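Local coordinates for uncharacterized protein (Bacteroides eggerthii DSM 20697, PDB 4ECO), which is of unknown function but is built as a leucine-rich repeat solenoid, a fold that commonly serves in protein binding, at residues A[488-493]-A[510-515]; A[476-481]-A[504-509]; A[436-441]-A[457-462]; A[159-164]-A[517-522]. All coordinates share one frame; numbering follows the deposited sequence.

Interaction 1 of 4, residues A[488-493]-A[510-515]; sequences YLLTSI and TTLPYL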
loop_
_atom_site.group_PDB
_atom_site.type_symbol
_atom_site.label_atom_id
_atom_site.label_comp_id
_atom_site.label_asym_id
_atom_site.label_seq_id
_atom_site.Cartn_x
_atom_site.Cartn_y
_atom_site.Cartn_z
ATOM N N TYR A 488 15.921 -15.241 19.989
ATOM C CA TYR A 488 17.302 -15.057 19.541
ATOM C C TYR A 488 17.333 -14.283 18.215
ATOM O O TYR A 488 18.351 -13.670 17.902
ATOM C CB TYR A 488 18.030 -16.417 19.402
ATOM C CG TYR A 488 17.596 -17.255 18.210
ATOM C CD1 TYR A 488 16.485 -18.089 18.284
ATOM C CD2 TYR A 488 18.302 -17.217 17.012
ATOM C CE1 TYR A 488 16.067 -18.835 17.184
ATOM C CE2 TYR A 488 17.896 -17.962 15.904
ATOM C CZ TYR A 488 16.781 -18.772 15.998
ATOM O OH TYR A 488 16.374 -19.492 14.902
ATOM N N LEU A 489 16.217 -14.299 17.458
ATOM C CA LEU A 489 16.040 -13.580 16.187
ATOM C C LEU A 489 15.868 -12.069 16.336
ATOM O O LEU A 489 16.094 -11.356 15.366
ATOM C CB LEU A 489 14.802 -14.103 15.435
ATOM C CG LEU A 489 14.813 -15.553 14.958
ATOM C CD1 LEU A 489 13.440 -15.973 14.547
ATOM C CD2 LEU A 489 15.767 -15.741 13.789
ATOM N N LEU A 490 15.417 -11.579 17.505
ATOM C CA LEU A 490 15.135 -10.159 17.737
ATOM C C LEU A 490 16.414 -9.324 17.697
ATOM O O LEU A 490 17.224 -9.372 18.632
ATOM C CB LEU A 490 14.402 -9.967 19.084
ATOM C CG LEU A 490 13.754 -8.595 19.311
ATOM C CD1 LEU A 490 12.590 -8.369 18.335
ATOM C CD2 LEU A 490 13.277 -8.470 20.735
ATOM N N THR A 491 16.575 -8.545 16.622
ATOM C CA THR A 491 17.759 -7.708 16.413
ATOM C C THR A 491 17.430 -6.183 16.455
ATOM O O THR A 491 18.362 -5.386 16.542
ATOM C CB THR A 491 18.456 -8.083 15.092
ATOM O OG1 THR A 491 17.551 -7.884 14.000
ATOM C CG2 THR A 491 18.980 -9.533 15.099
ATOM N N SER A 492 16.139 -5.778 16.429
ATOM C CA SER A 492 15.768 -4.351 16.474
ATOM C C SER A 492 14.609 -4.111 17.434
ATOM O O SER A 492 13.589 -4.783 17.346
ATOM C CB SER A 492 15.417 -3.808 15.087
ATOM O OG SER A 492 16.507 -3.880 14.181
ATOM N N ILE A 493 14.786 -3.170 18.380
ATOM C CA ILE A 493 13.772 -2.805 19.358
ATOM C C ILE A 493 13.634 -1.274 19.408
ATOM O O ILE A 493 14.570 -0.585 19.810
ATOM C CB ILE A 493 14.064 -3.394 20.761
ATOM C CG1 ILE A 493 14.475 -4.905 20.704
ATOM C CG2 ILE A 493 12.864 -3.172 21.681
ATOM C CD1 ILE A 493 14.869 -5.524 22.057
ATOM N N THR A 510 22.114 -13.278 27.060
ATOM C CA THR A 510 21.576 -14.571 27.483
ATOM C C THR A 510 20.205 -14.862 26.837
ATOM O O THR A 510 19.816 -16.021 26.698
ATOM C CB THR A 510 21.445 -14.614 29.003
ATOM O OG1 THR A 510 20.510 -13.608 29.450
ATOM C CG2 THR A 510 22.775 -14.497 29.702
ATOM N N THR A 511 19.458 -13.814 26.477
ATOM C CA THR A 511 18.132 -14.003 25.895
ATOM C C THR A 511 18.118 -13.386 24.462
ATOM O O THR A 511 17.589 -14.023 23.539
ATOM C CB THR A 511 17.043 -13.423 26.830
ATOM O OG1 THR A 511 17.060 -12.022 26.698
ATOM C CG2 THR A 511 17.253 -13.788 28.322
ATOM N N LEU A 512 18.761 -12.189 24.291
ATOM C CA LEU A 512 18.921 -11.421 23.039
ATOM C C LEU A 512 20.390 -11.450 22.539
ATOM O O LEU A 512 21.062 -10.405 22.545
ATOM C CB LEU A 512 18.486 -9.953 23.256
ATOM C CG LEU A 512 17.064 -9.644 23.652
ATOM C CD1 LEU A 512 16.879 -8.158 23.748
ATOM C CD2 LEU A 512 16.070 -10.234 22.675
ATOM N N PRO A 513 20.934 -12.622 22.128
ATOM C CA PRO A 513 22.360 -12.673 21.742
ATOM C C PRO A 513 22.731 -11.941 20.456
ATOM O O PRO A 513 23.920 -11.728 20.230
ATOM C CB PRO A 513 22.611 -14.170 21.541
ATOM C CG PRO A 513 21.293 -14.743 21.250
ATOM C CD PRO A 513 20.335 -13.972 22.075
ATOM N N TYR A 514 21.748 -11.583 19.616
ATOM C CA TYR A 514 22.038 -10.976 18.328
ATOM C C TYR A 514 21.452 -9.555 18.172
ATOM O O TYR A 514 21.393 -9.057 17.045
ATOM C CB TYR A 514 21.517 -11.894 17.213
ATOM C CG TYR A 514 22.188 -13.244 17.254
ATOM C CD1 TYR A 514 23.521 -13.392 16.881
ATOM C CD2 TYR A 514 21.514 -14.362 17.723
ATOM C CE1 TYR A 514 24.156 -14.629 16.951
ATOM C CE2 TYR A 514 22.138 -15.601 17.802
ATOM C CZ TYR A 514 23.460 -15.734 17.410
ATOM O OH TYR A 514 24.085 -16.960 17.502
ATOM N N LEU A 515 21.124 -8.869 19.298
ATOM C CA LEU A 515 20.584 -7.515 19.258
ATOM C C LEU A 515 21.517 -6.574 18.465
ATOM O O LEU A 515 22.725 -6.610 18.674
ATOM C CB LEU A 515 20.360 -6.979 20.676
ATOM C CG LEU A 515 19.676 -5.595 20.763
ATOM C CD1 LEU A 515 18.267 -5.637 20.215
ATOM C CD2 LEU A 515 19.713 -5.055 22.186
HETATM O O HOH W 1 18.639 -11.623 19.733
#
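T491 and L515 bring their CA atoms to 4.0 Å where two loops run side by side into neighbouring strands. The first leaves a 3-10 segment at 488-489; the second closes with a type I beta turn from L512 to L515. No direct hydrogen bond links them; a water donates to O of Y488 and O of L490 and accepts from N of Y514 at 3.1 Å. Such stacking of consecutive coils, each leading into a short parallel strand, is the repeating principle of the leucine-rich repeat solenoid. L490 and L512 lie alongside one another, pointing the same way, with CD2 of L490 3.8 Å from CD2 of L512. I493 instead meets L512 tip to tip, CD1 of I493 to CD1 of L512 at 3.7 Å. L515 crosses I493 at about a right angle; its CB points away, but with CG anti to the backbone N (chi1 -175°) the branch turns back, placing its CD1 3.9 Å from CD1 of I493. At the exposed end the Y514 ring turns its edge to O of Y488, which lies near the ring plane, 3.2 Å from Y514 CD2. P513 CB lies over one face of that ring.

Interaction 2 of 4, residues A[476-481]-A[504-509]; sequences SLKDEN and SDDFRA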
loop_
_atom_site.group_PDB
_atom_site.type_symbol
_atom_site.label_atom_id
_atom_site.label_comp_id
_atom_site.label_asym_id
_atom_site.label_seq_id
_atom_site.Cartn_x
_atom_site.Cartn_y
_atom_site.Cartn_z
ATOM N N SER A 476 9.649 -10.779 30.544
ATOM C CA SER A 476 8.873 -10.174 29.477
ATOM C C SER A 476 9.222 -10.781 28.125
ATOM O O SER A 476 8.360 -10.824 27.250
ATOM C CB SER A 476 9.094 -8.668 29.449
ATOM O OG SER A 476 8.574 -8.024 30.603
ATOM N N LEU A 477 10.474 -11.243 27.946
ATOM C CA LEU A 477 10.941 -11.847 26.693
ATOM C C LEU A 477 11.310 -13.323 26.894
ATOM O O LEU A 477 11.745 -14.016 25.956
ATOM C CB LEU A 477 12.137 -11.069 26.149
ATOM C CG LEU A 477 11.819 -9.686 25.651
ATOM C CD1 LEU A 477 13.029 -8.802 25.738
ATOM C CD2 LEU A 477 11.283 -9.737 24.242
ATOM N N LYS A 478 11.121 -13.797 28.130
ATOM C CA LYS A 478 11.413 -15.165 28.525
ATOM C C LYS A 478 10.567 -15.553 29.748
ATOM O O LYS A 478 9.879 -14.700 30.327
ATOM C CB LYS A 478 12.925 -15.329 28.812
ATOM C CG LYS A 478 13.472 -14.582 30.040
ATOM C CD LYS A 478 14.723 -15.316 30.546
ATOM C CE LYS A 478 15.216 -14.912 31.914
ATOM N NZ LYS A 478 14.383 -15.424 33.041
ATOM N N ASP A 479 10.587 -16.862 30.090
ATOM C CA ASP A 479 10.029 -17.436 31.325
ATOM C C ASP A 479 11.204 -17.559 32.297
ATOM O O ASP A 479 12.346 -17.609 31.844
ATOM C CB ASP A 479 9.297 -18.777 31.078
ATOM C CG ASP A 479 7.918 -18.689 30.417
ATOM O OD1 ASP A 479 7.340 -17.572 30.368
ATOM O OD2 ASP A 479 7.403 -19.740 29.987
ATOM N N GLU A 480 10.949 -17.560 33.608
ATOM C CA GLU A 480 11.981 -17.570 34.660
ATOM C C GLU A 480 13.192 -18.465 34.349
ATOM O O GLU A 480 14.322 -17.983 34.509
ATOM C CB GLU A 480 11.407 -17.987 36.028
ATOM C CG GLU A 480 12.344 -17.706 37.196
ATOM C CD GLU A 480 12.683 -16.249 37.475
ATOM O OE1 GLU A 480 11.738 -15.435 37.593
ATOM O OE2 GLU A 480 13.886 -15.931 37.626
ATOM N N ASN A 481 12.987 -19.732 33.934
ATOM C CA ASN A 481 14.149 -20.595 33.729
ATOM C C ASN A 481 14.223 -21.169 32.298
ATOM O O ASN A 481 14.974 -22.128 32.058
ATOM C CB ASN A 481 14.144 -21.728 34.772
ATOM C CG ASN A 481 14.113 -21.236 36.208
ATOM O OD1 ASN A 481 13.106 -21.395 36.919
ATOM N ND2 ASN A 481 15.201 -20.601 36.657
ATOM N N SER A 504 15.237 -5.007 32.222
ATOM C CA SER A 504 15.482 -6.260 32.949
ATOM C C SER A 504 16.646 -6.959 32.326
ATOM O O SER A 504 17.136 -6.505 31.287
ATOM C CB SER A 504 14.251 -7.164 32.930
ATOM O OG SER A 504 13.787 -7.387 31.605
ATOM N N ASP A 505 17.083 -8.086 32.911
ATOM C CA ASP A 505 18.215 -8.846 32.376
ATOM C C ASP A 505 17.803 -9.622 31.134
ATOM O O ASP A 505 18.626 -10.329 30.543
ATOM C CB ASP A 505 18.800 -9.763 33.441
ATOM C CG ASP A 505 19.589 -9.004 34.479
ATOM O OD1 ASP A 505 19.451 -7.744 34.536
ATOM O OD2 ASP A 505 20.319 -9.658 35.256
ATOM N N ASP A 506 16.538 -9.424 30.708
ATOM C CA ASP A 506 15.977 -9.945 29.472
ATOM C C ASP A 506 16.686 -9.348 28.277
ATOM O O ASP A 506 16.525 -9.856 27.175
ATOM C CB ASP A 506 14.467 -9.610 29.365
ATOM C CG ASP A 506 13.501 -10.426 30.198
ATOM O OD1 ASP A 506 13.969 -11.287 30.991
ATOM O OD2 ASP A 506 12.273 -10.210 30.063
ATOM N N PHE A 507 17.394 -8.220 28.455
ATOM C CA PHE A 507 18.041 -7.532 27.342
ATOM C C PHE A 507 19.537 -7.942 27.189
ATOM O O PHE A 507 20.155 -7.652 26.162
ATOM C CB PHE A 507 17.876 -6.031 27.524
ATOM C CG PHE A 507 16.438 -5.604 27.288
ATOM C CD1 PHE A 507 15.517 -5.583 28.334
ATOM C CD2 PHE A 507 16.003 -5.230 26.016
ATOM C CE1 PHE A 507 14.195 -5.202 28.109
ATOM C CE2 PHE A 507 14.680 -4.833 25.796
ATOM C CZ PHE A 507 13.785 -4.833 26.838
ATOM N N ARG A 508 20.072 -8.701 28.155
ATOM C CA ARG A 508 21.436 -9.215 28.109
ATOM C C ARG A 508 21.540 -10.310 27.019
ATOM O O ARG A 508 20.518 -10.843 26.577
ATOM C CB ARG A 508 21.849 -9.737 29.498
ATOM C CG ARG A 508 21.761 -8.639 30.563
ATOM C CD ARG A 508 22.188 -9.068 31.953
ATOM N NE ARG A 508 23.564 -9.570 32.020
ATOM C CZ ARG A 508 24.653 -8.802 31.995
ATOM N NH1 ARG A 508 24.545 -7.483 31.839
ATOM N NH2 ARG A 508 25.858 -9.348 32.090
ATOM N N ALA A 509 22.766 -10.619 26.569
ATOM C CA ALA A 509 23.050 -11.581 25.497
ATOM C C ALA A 509 22.520 -13.015 25.797
ATOM O O ALA A 509 22.460 -13.860 24.890
ATOM C CB ALA A 509 24.536 -11.625 25.259
#
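D506 meets the backbone of S476 and L477 with a single carboxylate oxygen, and most of the polar bookkeeping here follows from that grip. OD2 of D506 accepts from N of S476 at 2.7 Å in a fairly straight bond (161° at the hydrogen), the donor lying nearly on the line of the C-O bond. The second donor, N of L477, is 3.0 Å from the same OD2 and comes from above the carboxylate plane, 51° out of it. Two successive backbone amides of a buried loop are thus satisfied by one side chain. The other oxygen, OD1, faces the aliphatic part of K478, whose CG is 3.5 Å from it. The K478 ammonium is near but not in contact, NZ standing 4.6 Å from D506 OD1; its chain bends at the last torsion (chi4 74°), and NZ donates to O of D479, O of E480 and OD1 of N475. An attraction between the two charges would probably still be felt. Replacing D506 with an alanine is likely to leave the amides of S476 and L477 without their shared acceptor and the loop less firmly tied. S476 OG is bonded to O of P473, and S504 OG to O of I472. Beside this polar knot L477 CD1 lies over one face of the F507 ring, offset toward its rim, 4.2 Å from CZ. Interlocking the loops of successive coils, with a phenylalanine turned into the apolar interior, is characteristic of the leucine-rich repeat solenoid away from its strands.

Interaction 3 of 4, residues A[436-441]-A[457-462]; sequences SSINLS and SPLSSI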
loop_
_atom_site.group_PDB
_atom_site.type_symbol
_atom_site.label_atom_id
_atom_site.label_comp_id
_atom_site.label_asym_id
_atom_site.label_seq_id
_atom_site.Cartn_x
_atom_site.Cartn_y
_atom_site.Cartn_z
ATOM N N SER A 436 8.229 -11.293 10.501
ATOM C CA SER A 436 9.571 -10.834 10.883
ATOM C C SER A 436 9.508 -9.469 11.599
ATOM O O SER A 436 10.290 -9.246 12.528
ATOM C CB SER A 436 10.480 -10.743 9.656
ATOM O OG SER A 436 10.566 -11.975 8.952
ATOM N N SER A 437 8.581 -8.572 11.195
ATOM C CA SER A 437 8.501 -7.248 11.815
ATOM C C SER A 437 7.074 -6.870 12.233
ATOM O O SER A 437 6.133 -7.050 11.465
ATOM C CB SER A 437 9.047 -6.181 10.863
ATOM O OG SER A 437 9.150 -4.898 11.460
ATOM N N ILE A 438 6.921 -6.314 13.440
ATOM C CA ILE A 438 5.603 -5.892 13.906
ATOM C C ILE A 438 5.697 -4.405 14.279
ATOM O O ILE A 438 6.609 -3.973 14.984
ATOM C CB ILE A 438 4.983 -6.791 15.045
ATOM C CG1 ILE A 438 3.527 -6.392 15.342
ATOM C CG2 ILE A 438 5.834 -6.863 16.299
ATOM C CD1 ILE A 438 2.702 -7.433 15.962
ATOM N N ASN A 439 4.781 -3.623 13.727
ATOM C CA ASN A 439 4.729 -2.195 13.992
ATOM C C ASN A 439 3.551 -1.942 14.892
ATOM O O ASN A 439 2.407 -1.969 14.437
ATOM C CB ASN A 439 4.652 -1.383 12.693
ATOM C CG ASN A 439 4.762 0.114 12.903
ATOM O OD1 ASN A 439 4.609 0.654 14.008
ATOM N ND2 ASN A 439 5.024 0.825 11.827
ATOM N N LEU A 440 3.831 -1.747 16.173
ATOM C CA LEU A 440 2.821 -1.461 17.189
ATOM C C LEU A 440 2.981 -0.021 17.725
ATOM O O LEU A 440 2.483 0.285 18.815
ATOM C CB LEU A 440 2.909 -2.485 18.327
ATOM C CG LEU A 440 2.358 -3.865 18.020
ATOM C CD1 LEU A 440 2.859 -4.862 19.027
ATOM C CD2 LEU A 440 0.852 -3.843 17.981
ATOM N N SER A 441 3.667 0.866 16.953
ATOM C CA SER A 441 3.881 2.267 17.356
ATOM C C SER A 441 2.541 3.037 17.396
ATOM O O SER A 441 1.571 2.611 16.778
ATOM C CB SER A 441 4.892 2.973 16.440
ATOM O OG SER A 441 4.513 2.968 15.074
ATOM N N SER A 457 6.860 -16.198 17.835
ATOM C CA SER A 457 6.740 -15.433 16.594
ATOM C C SER A 457 8.157 -15.170 16.083
ATOM O O SER A 457 9.046 -14.897 16.901
ATOM C CB SER A 457 5.946 -14.145 16.807
ATOM O OG SER A 457 4.655 -14.440 17.318
ATOM N N PRO A 458 8.428 -15.372 14.770
ATOM C CA PRO A 458 9.805 -15.219 14.281
ATOM C C PRO A 458 10.179 -13.749 14.089
ATOM O O PRO A 458 10.705 -13.353 13.044
ATOM C CB PRO A 458 9.787 -15.999 12.964
ATOM C CG PRO A 458 8.397 -15.911 12.490
ATOM C CD PRO A 458 7.508 -15.775 13.681
ATOM N N LEU A 459 9.944 -12.945 15.124
ATOM C CA LEU A 459 10.189 -11.505 15.101
ATOM C C LEU A 459 11.674 -11.141 15.177
ATOM O O LEU A 459 12.348 -11.458 16.152
ATOM C CB LEU A 459 9.443 -10.821 16.251
ATOM C CG LEU A 459 7.944 -10.813 16.141
ATOM C CD1 LEU A 459 7.324 -10.477 17.462
ATOM C CD2 LEU A 459 7.471 -9.892 15.035
ATOM N N SER A 460 12.155 -10.435 14.157
ATOM C CA SER A 460 13.507 -9.914 14.115
ATOM C C SER A 460 13.505 -8.409 14.521
ATOM O O SER A 460 14.545 -7.873 14.914
ATOM C CB SER A 460 14.145 -10.132 12.737
ATOM O OG SER A 460 13.393 -9.606 11.656
ATOM N N SER A 461 12.340 -7.741 14.443
ATOM C CA SER A 461 12.194 -6.330 14.811
ATOM C C SER A 461 10.789 -6.020 15.332
ATOM O O SER A 461 9.794 -6.564 14.831
ATOM C CB SER A 461 12.506 -5.421 13.632
ATOM O OG SER A 461 11.572 -5.595 12.587
ATOM N N ILE A 462 10.722 -5.132 16.339
ATOM C CA ILE A 462 9.483 -4.694 16.954
ATOM C C ILE A 462 9.503 -3.169 17.136
ATOM O O ILE A 462 10.499 -2.590 17.566
ATOM C CB ILE A 462 9.220 -5.436 18.284
ATOM C CG1 ILE A 462 7.795 -5.174 18.819
ATOM C CG2 ILE A 462 10.314 -5.185 19.350
ATOM C CD1 ILE A 462 7.300 -6.155 19.863
HETATM O O HOH W 2 11.753 -13.890 10.904
#
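S436 and S460 open a parallel strand pairing that begins at one carbonyl. O of S436 accepts from N of S460 at 2.7 Å, in the carbonyl plane and on a lone pair, and also from N of S461, at 3.2 Å and nearly in line with the C=O bond. One step on, N of I438 donates to O of S461, also at 3.2 Å, the donor tilted 24° from the carbonyl plane. S437 pairs with S461 and I438 with I462. On one side of these bridges the serine hydroxyls meet, OG of S437 2.8 Å from OG of S461, a hydrogen bond in which either could be the donor; S492 lies beside S461. On the other side the packing is close and apolar. I438 and I462 lie side by side and point the same way, CG2 of I438 being 3.6 Å from CG1 of I462. The CG1 branch of I438 is anti to its backbone N (chi1 -172°), leaving CG2 to face both I462 and L459, whose CD2 is 3.7 Å from it. L452 and F453 of helix 451-454 cover this apolar side. The side chains of S436 and S460 and the P458 ring form the looser, partly exposed part, with a water by OG of S436 at 3.0 Å. In the Asx turn that follows, N439 OD1 accepts from N of S441. Short parallel strands with leucines and isoleucines facing the interior are the hallmark of the leucine-rich repeat solenoid; the outward positions, variable in the family, are serines at S437 and S461.

Interaction 4 of 4, residues A[159-164]-A[517-522]; sequences SDLIKD and GIDLSY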
loop_
_atom_site.group_PDB
_atom_site.type_symbol
_atom_site.label_atom_id
_atom_site.label_comp_id
_atom_site.label_asym_id
_atom_site.label_seq_id
_atom_site.Cartn_x
_atom_site.Cartn_y
_atom_site.Cartn_z
ATOM N N SER A 159 13.121 4.420 13.912
ATOM C CA SER A 159 13.951 5.613 13.993
ATOM C C SER A 159 15.105 5.526 13.006
ATOM O O SER A 159 15.502 4.427 12.590
ATOM C CB SER A 159 14.482 5.791 15.409
ATOM O OG SER A 159 15.415 4.782 15.753
ATOM N N ASP A 160 15.682 6.688 12.668
ATOM C CA ASP A 160 16.817 6.743 11.774
ATOM C C ASP A 160 17.920 5.869 12.311
ATOM O O ASP A 160 18.462 5.085 11.533
ATOM C CB ASP A 160 17.260 8.186 11.568
ATOM C CG ASP A 160 16.301 8.942 10.669
ATOM O OD1 ASP A 160 15.701 8.305 9.748
ATOM O OD2 ASP A 160 16.133 10.157 10.881
ATOM N N LEU A 161 18.146 5.878 13.655
ATOM C CA LEU A 161 19.173 5.045 14.296
ATOM C C LEU A 161 18.959 3.560 13.954
ATOM O O LEU A 161 19.860 2.913 13.394
ATOM C CB LEU A 161 19.173 5.269 15.821
ATOM C CG LEU A 161 20.017 4.326 16.689
ATOM C CD1 LEU A 161 21.471 4.463 16.393
ATOM C CD2 LEU A 161 19.867 4.655 18.102
ATOM N N ILE A 162 17.736 3.060 14.210
ATOM C CA ILE A 162 17.379 1.664 13.990
ATOM C C ILE A 162 17.425 1.339 12.486
ATOM O O ILE A 162 18.040 0.327 12.127
ATOM C CB ILE A 162 16.024 1.331 14.667
ATOM C CG1 ILE A 162 16.294 1.219 16.177
ATOM C CG2 ILE A 162 15.433 0.020 14.139
ATOM C CD1 ILE A 162 15.207 1.135 16.968
ATOM N N LYS A 163 16.877 2.227 11.615
ATOM C CA LYS A 163 16.902 2.034 10.156
ATOM C C LYS A 163 18.365 1.981 9.646
ATOM O O LYS A 163 18.677 1.073 8.873
ATOM C CB LYS A 163 16.079 3.098 9.406
ATOM C CG LYS A 163 14.556 2.979 9.647
ATOM C CD LYS A 163 13.676 3.801 8.697
ATOM C CE LYS A 163 13.773 5.292 8.864
ATOM N NZ LYS A 163 12.538 5.976 8.393
ATOM N N ASP A 164 19.272 2.859 10.141
ATOM C CA ASP A 164 20.685 2.832 9.745
ATOM C C ASP A 164 21.315 1.462 10.057
ATOM O O ASP A 164 21.969 0.897 9.173
ATOM C CB ASP A 164 21.502 3.954 10.418
ATOM C CG ASP A 164 21.163 5.390 10.009
ATOM O OD1 ASP A 164 20.470 5.577 8.976
ATOM O OD2 ASP A 164 21.538 6.326 10.757
ATOM N N GLY A 517 20.169 -3.082 17.179
ATOM C CA GLY A 517 19.723 -1.731 17.482
ATOM C C GLY A 517 18.625 -1.643 18.507
ATOM O O GLY A 517 17.679 -2.426 18.503
ATOM N N ILE A 518 18.765 -0.683 19.393
ATOM C CA ILE A 518 17.776 -0.387 20.404
ATOM C C ILE A 518 17.682 1.150 20.552
ATOM O O ILE A 518 18.702 1.846 20.661
ATOM C CB ILE A 518 18.039 -1.124 21.744
ATOM C CG1 ILE A 518 16.868 -0.913 22.744
ATOM C CG2 ILE A 518 19.412 -0.817 22.337
ATOM C CD1 ILE A 518 16.726 -2.003 23.790
ATOM N N ASP A 519 16.439 1.672 20.496
ATOM C CA ASP A 519 16.241 3.097 20.673
ATOM C C ASP A 519 15.292 3.352 21.833
ATOM O O ASP A 519 14.125 3.034 21.769
ATOM C CB ASP A 519 15.756 3.780 19.406
ATOM C CG ASP A 519 16.075 5.269 19.361
ATOM O OD1 ASP A 519 16.153 5.895 20.445
ATOM O OD2 ASP A 519 16.226 5.809 18.238
ATOM N N LEU A 520 15.835 3.879 22.911
ATOM C CA LEU A 520 15.113 4.222 24.132
ATOM C C LEU A 520 14.976 5.752 24.267
ATOM O O LEU A 520 14.704 6.254 25.363
ATOM C CB LEU A 520 15.858 3.640 25.364
ATOM C CG LEU A 520 16.165 2.134 25.359
ATOM C CD1 LEU A 520 17.175 1.806 26.391
ATOM C CD2 LEU A 520 14.900 1.306 25.540
ATOM N N SER A 521 15.162 6.487 23.154
ATOM C CA SER A 521 15.064 7.933 23.171
ATOM C C SER A 521 13.655 8.357 23.543
ATOM O O SER A 521 12.676 7.703 23.127
ATOM C CB SER A 521 15.459 8.525 21.829
ATOM O OG SER A 521 16.847 8.370 21.600
ATOM N N TYR A 522 13.563 9.440 24.366
ATOM C CA TYR A 522 12.300 10.016 24.850
ATOM C C TYR A 522 11.616 9.059 25.804
ATOM O O TYR A 522 10.536 8.533 25.529
ATOM C CB TYR A 522 11.369 10.392 23.692
ATOM C CG TYR A 522 11.962 11.475 22.833
ATOM C CD1 TYR A 522 11.798 12.812 23.163
ATOM C CD2 TYR A 522 12.712 11.165 21.695
ATOM C CE1 TYR A 522 12.326 13.823 22.365
ATOM C CE2 TYR A 522 13.257 12.171 20.896
ATOM C CZ TYR A 522 13.081 13.504 21.254
ATOM O OH TYR A 522 13.583 14.553 20.518
#
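S159 donates from OG to OD2 of D519 at 2.8 Å, on the anti lone pair of that oxygen, and so ties the start of a helix to the strand face of the leucine-rich repeat solenoid. The short segments 160-164 and 517-519 run antiparallel (176°), their axes 7.8 Å apart. Two apolar side chains join that bond in the first shell. CD1 of I162 packs on CB of D519 at 3.6 Å, and L161 crosses with CD2 3.8 Å from OD2 of the same residue. D519 CG is anti to the backbone N (chi1 -156°), which turns the carboxylate toward S159. S159 is in turn positioned by its own helix: as the N-cap its OG accepts from N of I162, almost straight (168°), while its backbone N donates to OD2 of D494. S492 and D494 also touch I162, so the helix start rests on two neighbouring strands. A leucine in place of D519 would probably leave the S159 hydroxyl without its acceptor and the turn at S521 free to shift. That turn is an Asx turn, N of S521 donating to D519 OD1 at 2.9 Å, and OG of S521 adds a second bond, 2.8 Å long, on the syn lone pair of OD1.

Interactions 1, 3 and 4 follow the run of strands 435-439, 461-463, 492-494 and 517-519. Interaction 3 passes to interaction 1, 12 Å away between centres, where N of T491 lies 2.7 Å from O of S460, a probable hydrogen bond. Interaction 1 leads on to interaction 4, centres 15 Å apart, through a further probable bond of 3.0 Å from N of I493 to O of G517. Interaction 2 sits beside interaction 1, centres 11 Å apart, with F507 CD2 packed 3.8 Å from L512 CD1, and the same ring reaches I518 of interaction 4. Interactions 2 and 3 do not touch. None of the four supplies the sodium site residues, E117 and S192.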